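Local atomic coordinates of orphan protein TM0875 (Thermotoga maritima, PDB entry 1O22), a protein that is of unknown function, an orphan protein of Thermotoga maritima whose mixed beta sheet and two long helices form a fold that was new when first described. Residues I18-Y23 with I56-L61; L22-G27 with T160-E165; F75-L80 with V100-I105; G112-L117 with I125-S130. All blocks are in the same frame, centred on the assembly; numbering follows the deposited sequence.

All four contacts are pairings of neighbouring strands in one mixed sheet, and together they sample it from one outermost strand of the chain to the other. Contacts 1 and 2 share Leu22 and Tyr23: strand 19-25 takes strand 56-66 on one flank and strand 159-165 on the other, with contact centres about 8 Å apart. Contact 4, about 19 Å from contact 1 between centres, touches it where Leu61 CD1 packs on Ile125 CG2 at 3.7 Å. Contact 3 lies at the far end, its centre about 34 Å from that of contact 2, yet it meets contact 4 through Ala76 and Leu117. With the function unknown, the relations described are those of sheet construction.

Contact 1 (I18-Y23 with I56-L61); sequences ILEILY and IGRIFL
Leu19, Ile21 and Tyr23 face Leu61, Ile59 and Gly57 as antiparallel hydrogen-bonded pairs, joining two inner strands of a mixed beta sheet. The axes of 19-23 and 56-61 approach to 4.7 Å at 156°, and six backbone bonds link them; that from Ile21 N to Ile59 O is 2.8 Å long and almost straight. Opposite the glycine, the tyrosine ring folds over the partner strand. A chi1 of 67° sets CG of Tyr23 between its own backbone N and carbonyl carbon, laying the ring across Gly57, whose CA makes a CH-pi contact 3.8 Å from the ring centroid. The ring's hydroxyl is hydrogen-bonded to Ser53 O, which fixes its far end. A leucine in place of Tyr23 would probably uncover the Gly57 backbone and leave Ser53 O without that hydroxyl mate. On the same face Ile21 CB meets Ile59 CG1 at 3.8 Å, and Ile21 CD1 reaches Leu61 CD2; helix 137-152 packs on this side through Leu19 and Ile59. The other face is more polar. The Leu22 side chain lies alongside that of Arg58, pointing the same way, with Leu22 CD2 3.5 Å from Arg58 CG, while Phe60 CZ lies over one face of the guanidinium. Glu20 OE2 reaches Arg58 NH1 in a long salt bridge of 3.6 Å, the carboxylate and guanidinium planes turned 32° apart.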
loop_
_atom_site.group_PDB
_atom_site.type_symbol
_atom_site.label_atom_id
_atom_site.label_comp_id
_atom_site.label_asym_id
_atom_site.label_seq_id
_atom_site.Cartn_x
_atom_site.Cartn_y
_atom_site.Cartn_z
ATOM N N ILE A 18 -1.629 8.260 -11.818
ATOM C CA ILE A 18 -1.526 8.623 -10.371
ATOM C C ILE A 18 -0.931 10.024 -10.141
ATOM O O ILE A 18 -0.150 10.552 -10.936
ATOM C CB ILE A 18 -0.787 7.492 -9.596
ATOM C CG1 ILE A 18 -0.721 7.776 -8.082
ATOM C CG2 ILE A 18 0.568 7.238 -10.210
ATOM C CD1 ILE A 18 -1.403 6.694 -7.221
ATOM N N LEU A 19 -1.381 10.664 -9.089
ATOM C CA LEU A 19 -0.824 11.939 -8.652
ATOM C C LEU A 19 -0.079 11.794 -7.358
ATOM O O LEU A 19 -0.550 11.150 -6.447
ATOM C CB LEU A 19 -1.934 12.959 -8.446
ATOM C CG LEU A 19 -2.826 13.207 -9.653
ATOM C CD1 LEU A 19 -3.983 14.096 -9.252
ATOM C CD2 LEU A 19 -2.028 13.841 -10.833
ATOM N N GLU A 20 1.078 12.451 -7.288
ATOM C CA GLU A 20 1.851 12.580 -6.075
ATOM C C GLU A 20 1.588 13.974 -5.508
ATOM O O GLU A 20 1.865 14.976 -6.182
ATOM C CB GLU A 20 3.343 12.405 -6.370
ATOM C CG GLU A 20 4.247 12.707 -5.184
ATOM C CD GLU A 20 5.735 12.566 -5.526
ATOM O OE1 GLU A 20 6.330 13.566 -5.961
ATOM O OE2 GLU A 20 6.309 11.462 -5.370
ATOM N N ILE A 21 1.086 14.023 -4.274
ATOM C CA ILE A 21 0.770 15.274 -3.594
ATOM C C ILE A 21 1.693 15.453 -2.374
ATOM O O ILE A 21 1.763 14.588 -1.486
ATOM C CB ILE A 21 -0.711 15.338 -3.170
ATOM C CG1 ILE A 21 -1.603 15.160 -4.380
ATOM C CG2 ILE A 21 -0.996 16.634 -2.430
ATOM C CD1 ILE A 21 -3.008 15.047 -4.082
ATOM N N LEU A 22 2.401 16.580 -2.349
ATOM C CA LEU A 22 3.283 16.916 -1.226
ATOM C C LEU A 22 2.621 18.065 -0.505
ATOM O O LEU A 22 2.288 19.056 -1.138
ATOM C CB LEU A 22 4.664 17.342 -1.744
ATOM C CG LEU A 22 5.360 16.377 -2.698
ATOM C CD1 LEU A 22 6.631 17.035 -3.293
ATOM C CD2 LEU A 22 5.724 15.096 -1.988
ATOM N N TYR A 23 2.392 17.934 0.795
ATOM C CA TYR A 23 1.743 18.996 1.547
ATOM C C TYR A 23 2.717 19.535 2.581
ATOM O O TYR A 23 3.633 18.830 2.994
ATOM C CB TYR A 23 0.418 18.531 2.200
ATOM C CG TYR A 23 0.567 17.500 3.296
ATOM C CD1 TYR A 23 0.797 17.877 4.613
ATOM C CD2 TYR A 23 0.468 16.141 3.003
ATOM C CE1 TYR A 23 0.964 16.957 5.578
ATOM C CE2 TYR A 23 0.626 15.213 3.974
ATOM C CZ TYR A 23 0.844 15.610 5.262
ATOM O OH TYR A 23 1.018 14.632 6.228
ATOM N N ILE A 56 4.458 18.061 7.310
ATOM C CA ILE A 56 4.904 17.738 5.981
ATOM C C ILE A 56 4.490 16.283 5.672
ATOM O O ILE A 56 4.455 15.426 6.557
ATOM C CB ILE A 56 6.469 17.916 5.853
ATOM C CG1 ILE A 56 6.900 17.695 4.400
ATOM C CG2 ILE A 56 7.237 16.981 6.825
ATOM C CD1 ILE A 56 8.248 18.309 4.012
ATOM N N GLY A 57 4.225 16.014 4.404
ATOM C CA GLY A 57 4.001 14.661 3.976
ATOM C C GLY A 57 3.858 14.492 2.490
ATOM O O GLY A 57 3.803 15.444 1.730
ATOM N N ARG A 58 3.770 13.233 2.096
ATOM C CA ARG A 58 3.555 12.838 0.703
ATOM C C ARG A 58 2.444 11.795 0.620
ATOM O O ARG A 58 2.443 10.801 1.368
ATOM C CB ARG A 58 4.821 12.238 0.129
ATOM C CG ARG A 58 4.719 11.813 -1.332
ATOM C CD ARG A 58 6.074 11.426 -1.917
ATOM N NE ARG A 58 6.555 10.202 -1.320
ATOM C CZ ARG A 58 7.619 9.522 -1.736
ATOM N NH1 ARG A 58 8.327 9.928 -2.788
ATOM N NH2 ARG A 58 7.968 8.407 -1.101
ATOM N N ILE A 59 1.464 12.068 -0.240
ATOM C CA ILE A 59 0.395 11.135 -0.499
ATOM C C ILE A 59 0.201 10.910 -2.005
ATOM O O ILE A 59 0.655 11.693 -2.831
ATOM C CB ILE A 59 -0.914 11.589 0.212
ATOM C CG1 ILE A 59 -1.408 12.908 -0.295
ATOM C CG2 ILE A 59 -0.690 11.707 1.712
ATOM C CD1 ILE A 59 -2.727 13.284 0.262
ATOM N N PHE A 60 -0.419 9.783 -2.343
ATOM C CA PHE A 60 -0.663 9.392 -3.723
ATOM C C PHE A 60 -2.190 9.292 -3.925
ATOM O O PHE A 60 -2.898 8.784 -3.068
ATOM C CB PHE A 60 0.036 8.082 -4.034
ATOM C CG PHE A 60 1.533 8.143 -3.818
ATOM C CD1 PHE A 60 2.366 8.698 -4.787
ATOM C CD2 PHE A 60 2.082 7.727 -2.628
ATOM C CE1 PHE A 60 3.717 8.780 -4.583
ATOM C CE2 PHE A 60 3.459 7.787 -2.417
ATOM C CZ PHE A 60 4.265 8.322 -3.391
ATOM N N LEU A 61 -2.674 9.847 -5.021
ATOM C CA LEU A 61 -4.096 9.888 -5.314
ATOM C C LEU A 61 -4.385 9.358 -6.732
ATOM O O LEU A 61 -3.718 9.731 -7.710
ATOM C CB LEU A 61 -4.579 11.316 -5.171
ATOM C CG LEU A 61 -6.010 11.690 -5.554
ATOM C CD1 LEU A 61 -6.965 11.045 -4.548
ATOM C CD2 LEU A 61 -6.186 13.206 -5.549
#

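Contact 2 (L22-G27 with T160-E165); sequences LYYKKG and TFSVQE
Thr160 meets Tyr24 and Lys26 with the two branches of its side chain, and it gives up more surface here than any other residue of the pair of segments. Its chi1 of 66° leaves OG1 between the backbone N and the carbonyl carbon, facing Tyr24, and turns the methyl the other way, where CG2 touches Lys26 CG at 3.9 Å. The lysine runs on beyond this methyl to a hydrogen bond between its NZ and Gly157 O, so the threonine contact is made by the aliphatic shaft alone. Ser162 comes second. Its OG lies 3.9 Å from Leu22 CB, a van der Waals approach on the face that also carries Thr160. Tyr24, which buries as much as Leu22, stands over that same face with its ring edge turned to both neighbours: Thr160 OG1 and Ser162 OG lie near the ring plane, and the former is 4.0 Å from Tyr24 CD2. Under these side chains, Leu22 with Ser162 and Tyr24 with Thr160 form antiparallel hydrogen-bonded pairs, two bonds to each, including Leu22 N to Ser162 O at 2.9 Å. Between them Tyr23 and Phe161 are a non-hydrogen-bonded pair whose CB atoms meet at 4.0 Å; the Phe161 ring then departs to pack on helix 137-152. The strand axes run at 165°. This is regular antiparallel pairing at a sheet margin, in which the C-terminal strand 159-165, outermost within the chain, closes against the N-terminal strand 19-25.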
loop_
_atom_site.group_PDB
_atom_site.type_symbol
_atom_site.label_atom_id
_atom_site.label_comp_id
_atom_site.label_asym_id
_atom_site.label_seq_id
_atom_site.Cartn_x
_atom_site.Cartn_y
_atom_site.Cartn_z
ATOM N N LEU A 22 2.401 16.580 -2.349
ATOM C CA LEU A 22 3.283 16.916 -1.226
ATOM C C LEU A 22 2.621 18.065 -0.505
ATOM O O LEU A 22 2.288 19.056 -1.138
ATOM C CB LEU A 22 4.664 17.342 -1.744
ATOM C CG LEU A 22 5.360 16.377 -2.698
ATOM C CD1 LEU A 22 6.631 17.035 -3.293
ATOM C CD2 LEU A 22 5.724 15.096 -1.988
ATOM N N TYR A 23 2.392 17.934 0.795
ATOM C CA TYR A 23 1.743 18.996 1.547
ATOM C C TYR A 23 2.717 19.535 2.581
ATOM O O TYR A 23 3.633 18.830 2.994
ATOM C CB TYR A 23 0.418 18.531 2.200
ATOM C CG TYR A 23 0.567 17.500 3.296
ATOM C CD1 TYR A 23 0.797 17.877 4.613
ATOM C CD2 TYR A 23 0.468 16.141 3.003
ATOM C CE1 TYR A 23 0.964 16.957 5.578
ATOM C CE2 TYR A 23 0.626 15.213 3.974
ATOM C CZ TYR A 23 0.844 15.610 5.262
ATOM O OH TYR A 23 1.018 14.632 6.228
ATOM N N TYR A 24 2.515 20.799 2.975
ATOM C CA TYR A 24 3.432 21.499 3.871
ATOM C C TYR A 24 2.662 22.423 4.769
ATOM O O TYR A 24 1.840 23.209 4.278
ATOM C CB TYR A 24 4.430 22.385 3.069
ATOM C CG TYR A 24 5.157 21.684 1.950
ATOM C CD1 TYR A 24 6.323 20.975 2.193
ATOM C CD2 TYR A 24 4.670 21.717 0.652
ATOM C CE1 TYR A 24 7.004 20.320 1.171
ATOM C CE2 TYR A 24 5.351 21.075 -0.389
ATOM C CZ TYR A 24 6.518 20.373 -0.115
ATOM O OH TYR A 24 7.213 19.722 -1.114
ATOM N N LYS A 25 2.961 22.401 6.057
ATOM C CA LYS A 25 2.420 23.430 6.939
ATOM C C LYS A 25 2.969 24.836 6.570
ATOM O O LYS A 25 4.192 25.057 6.481
ATOM C CB LYS A 25 2.655 23.111 8.414
ATOM C CG LYS A 25 1.757 23.975 9.371
ATOM C CD LYS A 25 1.557 23.321 10.677
ATOM C CE LYS A 25 0.379 23.844 11.400
ATOM N NZ LYS A 25 0.408 23.302 12.791
ATOM N N LYS A 26 2.051 25.755 6.308
ATOM C CA LYS A 26 2.400 27.150 6.020
ATOM C C LYS A 26 3.345 27.719 7.065
ATOM O O LYS A 26 3.217 27.434 8.272
ATOM C CB LYS A 26 1.175 28.033 5.975
ATOM C CG LYS A 26 0.341 27.923 4.758
ATOM C CD LYS A 26 -0.933 28.743 4.924
ATOM C CE LYS A 26 -1.734 28.893 3.625
ATOM N NZ LYS A 26 -3.071 29.597 3.842
ATOM N N GLY A 27 4.292 28.510 6.575
ATOM C CA GLY A 27 5.267 29.169 7.405
ATOM C C GLY A 27 6.508 28.371 7.735
ATOM O O GLY A 27 7.543 28.964 8.029
ATOM N N THR A 160 -0.185 24.458 2.411
ATOM C CA THR A 160 -0.101 24.480 0.968
ATOM C C THR A 160 0.198 23.060 0.494
ATOM O O THR A 160 0.616 22.186 1.277
ATOM C CB THR A 160 0.987 25.433 0.469
ATOM O OG1 THR A 160 2.291 24.972 0.853
ATOM C CG2 THR A 160 0.851 26.810 1.097
ATOM N N PHE A 161 -0.030 22.807 -0.778
ATOM C CA PHE A 161 0.329 21.503 -1.358
ATOM C C PHE A 161 0.707 21.646 -2.831
ATOM O O PHE A 161 0.280 22.587 -3.484
ATOM C CB PHE A 161 -0.781 20.461 -1.126
ATOM C CG PHE A 161 -2.117 20.836 -1.710
ATOM C CD1 PHE A 161 -2.407 20.549 -3.032
ATOM C CD2 PHE A 161 -3.075 21.486 -0.937
ATOM C CE1 PHE A 161 -3.620 20.938 -3.604
ATOM C CE2 PHE A 161 -4.284 21.846 -1.490
ATOM C CZ PHE A 161 -4.562 21.575 -2.832
ATOM N N SER A 162 1.554 20.755 -3.334
ATOM C CA SER A 162 1.820 20.671 -4.777
ATOM C C SER A 162 1.489 19.286 -5.323
ATOM O O SER A 162 1.598 18.264 -4.620
ATOM C CB SER A 162 3.280 20.989 -5.106
ATOM O OG SER A 162 4.140 20.139 -4.370
ATOM N N VAL A 163 1.120 19.276 -6.603
ATOM C CA VAL A 163 0.700 18.084 -7.302
ATOM C C VAL A 163 1.688 17.791 -8.438
ATOM O O VAL A 163 2.130 18.705 -9.118
ATOM C CB VAL A 163 -0.688 18.290 -7.877
ATOM C CG1 VAL A 163 -1.239 16.955 -8.445
ATOM C CG2 VAL A 163 -1.607 18.836 -6.829
ATOM N N GLN A 164 2.032 16.518 -8.616
ATOM C CA GLN A 164 2.918 16.051 -9.688
ATOM C C GLN A 164 2.279 14.802 -10.294
ATOM O O GLN A 164 1.777 13.950 -9.586
ATOM C CB GLN A 164 4.308 15.729 -9.119
ATOM C CG GLN A 164 5.320 15.166 -10.114
ATOM N N GLU A 165 2.266 14.700 -11.607
ATOM C CA GLU A 165 1.834 13.479 -12.272
ATOM C C GLU A 165 3.028 12.541 -12.144
ATOM O O GLU A 165 4.171 12.986 -12.265
ATOM C CB GLU A 165 1.531 13.786 -13.744
ATOM C CG GLU A 165 0.439 14.840 -13.956
ATOM C CD GLU A 165 0.385 15.373 -15.387
ATOM O OE1 GLU A 165 1.278 16.145 -15.777
ATOM O OE2 GLU A 165 -0.556 15.024 -16.123
#

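Contact 3 (F75-L80 with V100-I105); sequences FAIKAL and VFVEEI
Lys78 O is gripped by two successive amides: Glu103 N at 2.8 Å and, more weakly, Glu104 N at 3.4 Å. The shared carbonyl, with Glu103 and Glu104 both facing Lys78 and the Glu103 backbone near helical values (phi -100°, psi -38°), fits a classic beta bulge, and the register slips by one residue between Lys78 and Ala79. Glu104 carries the polar side-chain contact. Its OE1 receives Lys78 NZ at 2.8 Å in a salt bridge, the ammonium approaching from above the carboxylate plane, 54° out of it. The other oxygen, OE2, forms a salt bridge to Lys124 of the second subunit. A glutamine in place of Glu104 would probably leave both lysines without the negative charge they share. On this same face Leu80 CD1 lies 3.9 Å from Phe101 CD2. The reverse face is apolar: Ile77 CG2 meets Val102 CG1 at 3.9 Å, and farther along Phe75 CD1 crosses to Ile105 CG2 at 3.8 Å. Within the chain, strand 75-81 is outermost and strand 100-111 separates it from strand 114-119, but residues of both segments pair antiparallel with a strand of the second subunit, so the sheet continues across the dimer interface.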
loop_
_atom_site.group_PDB
_atom_site.type_symbol
_atom_site.label_atom_id
_atom_site.label_comp_id
_atom_site.label_asym_id
_atom_site.label_seq_id
_atom_site.Cartn_x
_atom_site.Cartn_y
_atom_site.Cartn_z
ATOM N N PHE A 75 -18.098 -0.598 -1.209
ATOM C CA PHE A 75 -17.046 -1.457 -0.607
ATOM C C PHE A 75 -16.031 -1.882 -1.655
ATOM O O PHE A 75 -16.372 -1.993 -2.804
ATOM C CB PHE A 75 -17.608 -2.716 0.023
ATOM C CG PHE A 75 -18.495 -2.461 1.140
ATOM C CD1 PHE A 75 -17.992 -2.383 2.449
ATOM C CD2 PHE A 75 -19.860 -2.260 0.903
ATOM C CE1 PHE A 75 -18.850 -2.141 3.515
ATOM C CE2 PHE A 75 -20.703 -2.011 1.950
ATOM C CZ PHE A 75 -20.215 -1.947 3.260
ATOM N N ALA A 76 -14.772 -2.021 -1.237
ATOM C CA ALA A 76 -13.711 -2.580 -2.045
ATOM C C ALA A 76 -13.442 -3.976 -1.474
ATOM O O ALA A 76 -13.318 -4.139 -0.257
ATOM C CB ALA A 76 -12.478 -1.717 -1.960
ATOM N N ILE A 77 -13.452 -4.979 -2.341
ATOM C CA ILE A 77 -13.210 -6.369 -1.961
ATOM C C ILE A 77 -11.867 -6.828 -2.560
ATOM O O ILE A 77 -11.618 -6.646 -3.759
ATOM C CB ILE A 77 -14.338 -7.238 -2.493
ATOM C CG1 ILE A 77 -15.694 -6.713 -2.009
ATOM C CG2 ILE A 77 -14.143 -8.694 -2.054
ATOM C CD1 ILE A 77 -16.850 -7.290 -2.747
ATOM N N LYS A 78 -10.978 -7.363 -1.732
ATOM C CA LYS A 78 -9.831 -8.135 -2.254
ATOM C C LYS A 78 -10.195 -9.602 -2.254
ATOM O O LYS A 78 -10.474 -10.185 -1.216
ATOM C CB LYS A 78 -8.572 -7.893 -1.439
ATOM C CG LYS A 78 -8.066 -6.441 -1.577
ATOM C CD LYS A 78 -6.876 -6.155 -0.666
ATOM C CE LYS A 78 -6.878 -4.697 -0.217
ATOM N NZ LYS A 78 -5.705 -4.382 0.635
ATOM N N ALA A 79 -10.280 -10.155 -3.443
ATOM C CA ALA A 79 -10.599 -11.562 -3.654
ATOM C C ALA A 79 -9.397 -12.280 -4.284
ATOM O O ALA A 79 -8.639 -11.698 -5.042
ATOM C CB ALA A 79 -11.796 -11.660 -4.575
ATOM N N LEU A 80 -9.252 -13.560 -4.046
ATOM C CA LEU A 80 -8.187 -14.321 -4.706
ATOM C C LEU A 80 -8.842 -15.462 -5.476
ATOM O O LEU A 80 -9.787 -16.085 -5.008
ATOM C CB LEU A 80 -7.212 -14.878 -3.651
ATOM C CG LEU A 80 -6.634 -13.920 -2.615
ATOM C CD1 LEU A 80 -6.165 -14.631 -1.388
ATOM C CD2 LEU A 80 -5.467 -13.163 -3.251
ATOM N N VAL A 100 -14.441 -17.364 -5.482
ATOM C CA VAL A 100 -13.277 -16.608 -5.095
ATOM C C VAL A 100 -13.178 -16.560 -3.592
ATOM O O VAL A 100 -14.181 -16.660 -2.889
ATOM C CB VAL A 100 -13.272 -15.207 -5.758
ATOM C CG1 VAL A 100 -13.003 -15.345 -7.239
ATOM C CG2 VAL A 100 -14.550 -14.480 -5.549
ATOM N N PHE A 101 -11.954 -16.447 -3.100
ATOM C CA PHE A 101 -11.675 -16.260 -1.696
ATOM C C PHE A 101 -11.640 -14.771 -1.335
ATOM O O PHE A 101 -10.802 -14.027 -1.826
ATOM C CB PHE A 101 -10.361 -16.932 -1.346
ATOM C CG PHE A 101 -10.033 -16.908 0.107
ATOM C CD1 PHE A 101 -10.509 -17.883 0.935
ATOM C CD2 PHE A 101 -9.217 -15.920 0.632
ATOM C CE1 PHE A 101 -10.191 -17.898 2.283
ATOM C CE2 PHE A 101 -8.885 -15.918 1.978
ATOM C CZ PHE A 101 -9.374 -16.915 2.808
ATOM N N VAL A 102 -12.548 -14.346 -0.455
ATOM C CA VAL A 102 -12.546 -12.978 0.045
ATOM C C VAL A 102 -11.567 -12.774 1.154
ATOM O O VAL A 102 -11.702 -13.334 2.216
ATOM C CB VAL A 102 -13.915 -12.574 0.527
ATOM C CG1 VAL A 102 -13.891 -11.097 1.051
ATOM C CG2 VAL A 102 -14.917 -12.756 -0.561
ATOM N N GLU A 103 -10.565 -11.959 0.917
ATOM C CA GLU A 103 -9.498 -11.769 1.877
ATOM C C GLU A 103 -9.667 -10.486 2.713
ATOM O O GLU A 103 -9.340 -10.454 3.901
ATOM C CB GLU A 103 -8.186 -11.716 1.111
ATOM C CG GLU A 103 -6.978 -11.736 2.010
ATOM C CD GLU A 103 -5.730 -11.483 1.230
ATOM O OE1 GLU A 103 -5.734 -10.545 0.404
ATOM O OE2 GLU A 103 -4.765 -12.230 1.436
ATOM N N GLU A 104 -10.150 -9.429 2.076
ATOM C CA GLU A 104 -10.318 -8.120 2.720
ATOM C C GLU A 104 -11.568 -7.418 2.155
ATOM O O GLU A 104 -11.896 -7.548 0.968
ATOM C CB GLU A 104 -9.064 -7.223 2.513
ATOM C CG GLU A 104 -7.733 -7.861 2.936
ATOM C CD GLU A 104 -6.540 -6.895 2.938
ATOM O OE1 GLU A 104 -6.752 -5.658 2.889
ATOM O OE2 GLU A 104 -5.374 -7.378 3.006
ATOM N N ILE A 105 -12.258 -6.677 3.019
ATOM C CA ILE A 105 -13.364 -5.790 2.631
ATOM C C ILE A 105 -13.073 -4.429 3.260
ATOM O O ILE A 105 -12.722 -4.358 4.430
ATOM C CB ILE A 105 -14.677 -6.362 3.160
ATOM C CG1 ILE A 105 -14.881 -7.812 2.711
ATOM C CG2 ILE A 105 -15.902 -5.513 2.763
ATOM C CD1 ILE A 105 -15.806 -8.569 3.677
#

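Contact 4 (G112-L117 with I125-S130); sequences GDMKIL and IYVPYS
Ile125 packs between Met114 and Ile116, and this apolar row is the tight part of the contact. Met114 is deposited as selenomethionine; its chain leaves with CG anti to the backbone N (chi1 151°) and bends at chi3, which carries CE to within 3.9 Å of Ile125 CD1. Nearer the backbone, Met114 CB lies beside Val127 CG1 at 3.7 Å, the two side chains pointing the same way. Ile116 and Ile125 are likewise aligned, with CG1 of Ile116 3.7 Å from CG2 of Ile125. Helix 137-152 covers this face, Leu140 touching Met114 and Ile125, and Tyr147 touching Ile116. The two strands, 114-119 and 122-128, form a beta hairpin, and within these segments Lys115 and Tyr126 are its hydrogen-bonded pair: Lys115 N reaches Tyr126 O at 2.9 Å with an N-H...O angle of 173°, and Tyr126 N returns the bond to Lys115 O. On their face the Tyr126 ring turns its edge to Lys115 O and to Leu117 CB, and Leu80 of the second subunit packs against the same tyrosine. Lys115 itself bends away from the partner strand, its NZ hydrogen-bonded to Pro73 O. Toward the open end burial falls off and fewer atoms meet. Pro128, partly exposed, has no amide hydrogen to offer, and its CD instead rests 3.5 Å from Asp113 O. Solvent-exposed Asp113 approaches the proline with CB at 4.1 Å from Pro128 CD, while its carboxylate, through OD2, is hydrogen-bonded to Ser131 OG.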
loop_
_atom_site.group_PDB
_atom_site.type_symbol
_atom_site.label_atom_id
_atom_site.label_comp_id
_atom_site.label_asym_id
_atom_site.label_seq_id
_atom_site.Cartn_x
_atom_site.Cartn_y
_atom_site.Cartn_z
ATOM N N GLY A 112 -19.111 14.525 0.075
ATOM C CA GLY A 112 -20.029 14.933 -0.994
ATOM C C GLY A 112 -20.473 13.751 -1.867
ATOM O O GLY A 112 -20.900 12.723 -1.353
ATOM N N ASP A 113 -20.325 13.895 -3.178
ATOM C CA ASP A 113 -20.535 12.798 -4.155
ATOM C C ASP A 113 -19.366 11.838 -4.330
ATOM O O ASP A 113 -19.480 10.808 -5.038
ATOM C CB ASP A 113 -20.835 13.380 -5.532
ATOM C CG ASP A 113 -22.078 14.203 -5.549
ATOM O OD1 ASP A 113 -22.804 14.205 -4.520
ATOM O OD2 ASP A 113 -22.400 14.896 -6.538
HETATM N N MSE A 114 -18.243 12.154 -3.697
HETATM C CA MSE A 114 -17.046 11.336 -3.839
HETATM C C MSE A 114 -17.048 10.182 -2.830
HETATM O O MSE A 114 -17.514 10.327 -1.685
HETATM C CB MSE A 114 -15.820 12.261 -3.783
HETATM C CG MSE A 114 -14.532 11.795 -3.292
HETATM SE SE MSE A 114 -13.282 13.446 -3.181
HETATM C CE MSE A 114 -13.692 14.437 -4.724
ATOM N N LYS A 115 -16.574 9.026 -3.301
ATOM C CA LYS A 115 -16.209 7.889 -2.450
ATOM C C LYS A 115 -14.687 7.706 -2.436
ATOM O O LYS A 115 -14.022 7.798 -3.432
ATOM C CB LYS A 115 -16.875 6.609 -2.920
ATOM C CG LYS A 115 -18.335 6.649 -2.911
ATOM C CD LYS A 115 -18.950 7.009 -1.543
ATOM C CE LYS A 115 -19.276 5.826 -0.742
ATOM N NZ LYS A 115 -20.525 5.213 -1.246
ATOM N N ILE A 116 -14.161 7.416 -1.271
ATOM C CA ILE A 116 -12.726 7.469 -1.032
ATOM C C ILE A 116 -12.319 6.181 -0.332
ATOM O O ILE A 116 -12.865 5.829 0.724
ATOM C CB ILE A 116 -12.374 8.674 -0.133
ATOM C CG1 ILE A 116 -12.798 9.986 -0.793
ATOM C CG2 ILE A 116 -10.902 8.643 0.251
ATOM C CD1 ILE A 116 -13.364 10.914 0.141
ATOM N N LEU A 117 -11.367 5.508 -0.953
ATOM C CA LEU A 117 -10.698 4.329 -0.436
ATOM C C LEU A 117 -9.291 4.739 -0.003
ATOM O O LEU A 117 -8.534 5.308 -0.779
ATOM C CB LEU A 117 -10.566 3.293 -1.533
ATOM C CG LEU A 117 -10.034 1.910 -1.163
ATOM C CD1 LEU A 117 -10.860 1.219 -0.055
ATOM C CD2 LEU A 117 -10.036 1.083 -2.440
ATOM N N ILE A 125 -10.135 7.843 -5.298
ATOM C CA ILE A 125 -11.431 8.438 -5.242
ATOM C C ILE A 125 -12.237 8.090 -6.456
ATOM O O ILE A 125 -11.702 7.884 -7.536
ATOM C CB ILE A 125 -11.331 9.962 -5.029
ATOM C CG1 ILE A 125 -10.708 10.660 -6.209
ATOM C CG2 ILE A 125 -10.531 10.262 -3.698
ATOM C CD1 ILE A 125 -10.891 12.177 -6.115
ATOM N N TYR A 126 -13.530 7.966 -6.231
ATOM C CA TYR A 126 -14.488 7.536 -7.238
ATOM C C TYR A 126 -15.563 8.564 -7.252
ATOM O O TYR A 126 -16.096 8.931 -6.194
ATOM C CB TYR A 126 -15.081 6.182 -6.863
ATOM C CG TYR A 126 -14.031 5.144 -6.732
ATOM C CD1 TYR A 126 -13.650 4.372 -7.821
ATOM C CD2 TYR A 126 -13.391 4.936 -5.505
ATOM C CE1 TYR A 126 -12.637 3.421 -7.684
ATOM C CE2 TYR A 126 -12.439 4.026 -5.365
ATOM C CZ TYR A 126 -12.054 3.253 -6.451
ATOM O OH TYR A 126 -11.060 2.341 -6.243
ATOM N N VAL A 127 -15.840 9.096 -8.433
ATOM C CA VAL A 127 -16.850 10.110 -8.568
ATOM C C VAL A 127 -17.759 9.771 -9.748
ATOM O O VAL A 127 -17.318 9.226 -10.759
ATOM C CB VAL A 127 -16.245 11.496 -8.767
ATOM C CG1 VAL A 127 -15.682 12.040 -7.455
ATOM C CG2 VAL A 127 -15.159 11.478 -9.860
ATOM N N PRO A 128 -19.027 10.110 -9.630
ATOM C CA PRO A 128 -19.953 9.850 -10.719
ATOM C C PRO A 128 -19.771 10.829 -11.855
ATOM O O PRO A 128 -19.566 12.032 -11.647
ATOM C CB PRO A 128 -21.339 10.016 -10.071
ATOM C CG PRO A 128 -21.135 10.748 -8.829
ATOM C CD PRO A 128 -19.672 10.773 -8.490
ATOM N N TYR A 129 -19.851 10.309 -13.066
ATOM C CA TYR A 129 -19.724 11.135 -14.245
ATOM C C TYR A 129 -20.585 12.401 -14.140
ATOM O O TYR A 129 -20.121 13.539 -14.376
ATOM C CB TYR A 129 -20.149 10.348 -15.485
ATOM C CG TYR A 129 -20.296 11.206 -16.752
ATOM C CD1 TYR A 129 -19.192 11.895 -17.283
ATOM C CD2 TYR A 129 -21.528 11.346 -17.394
ATOM C CE1 TYR A 129 -19.306 12.700 -18.422
ATOM C CE2 TYR A 129 -21.659 12.143 -18.556
ATOM C CZ TYR A 129 -20.538 12.823 -19.058
ATOM O OH TYR A 129 -20.620 13.615 -20.192
ATOM N N SER A 130 -21.840 12.175 -13.785
ATOM C CA SER A 130 -22.806 13.228 -13.736
ATOM C C SER A 130 -22.400 14.392 -12.789
ATOM O O SER A 130 -22.773 15.529 -13.047
ATOM C CB SER A 130 -24.153 12.636 -13.331
ATOM O OG SER A 130 -24.048 11.924 -12.113
#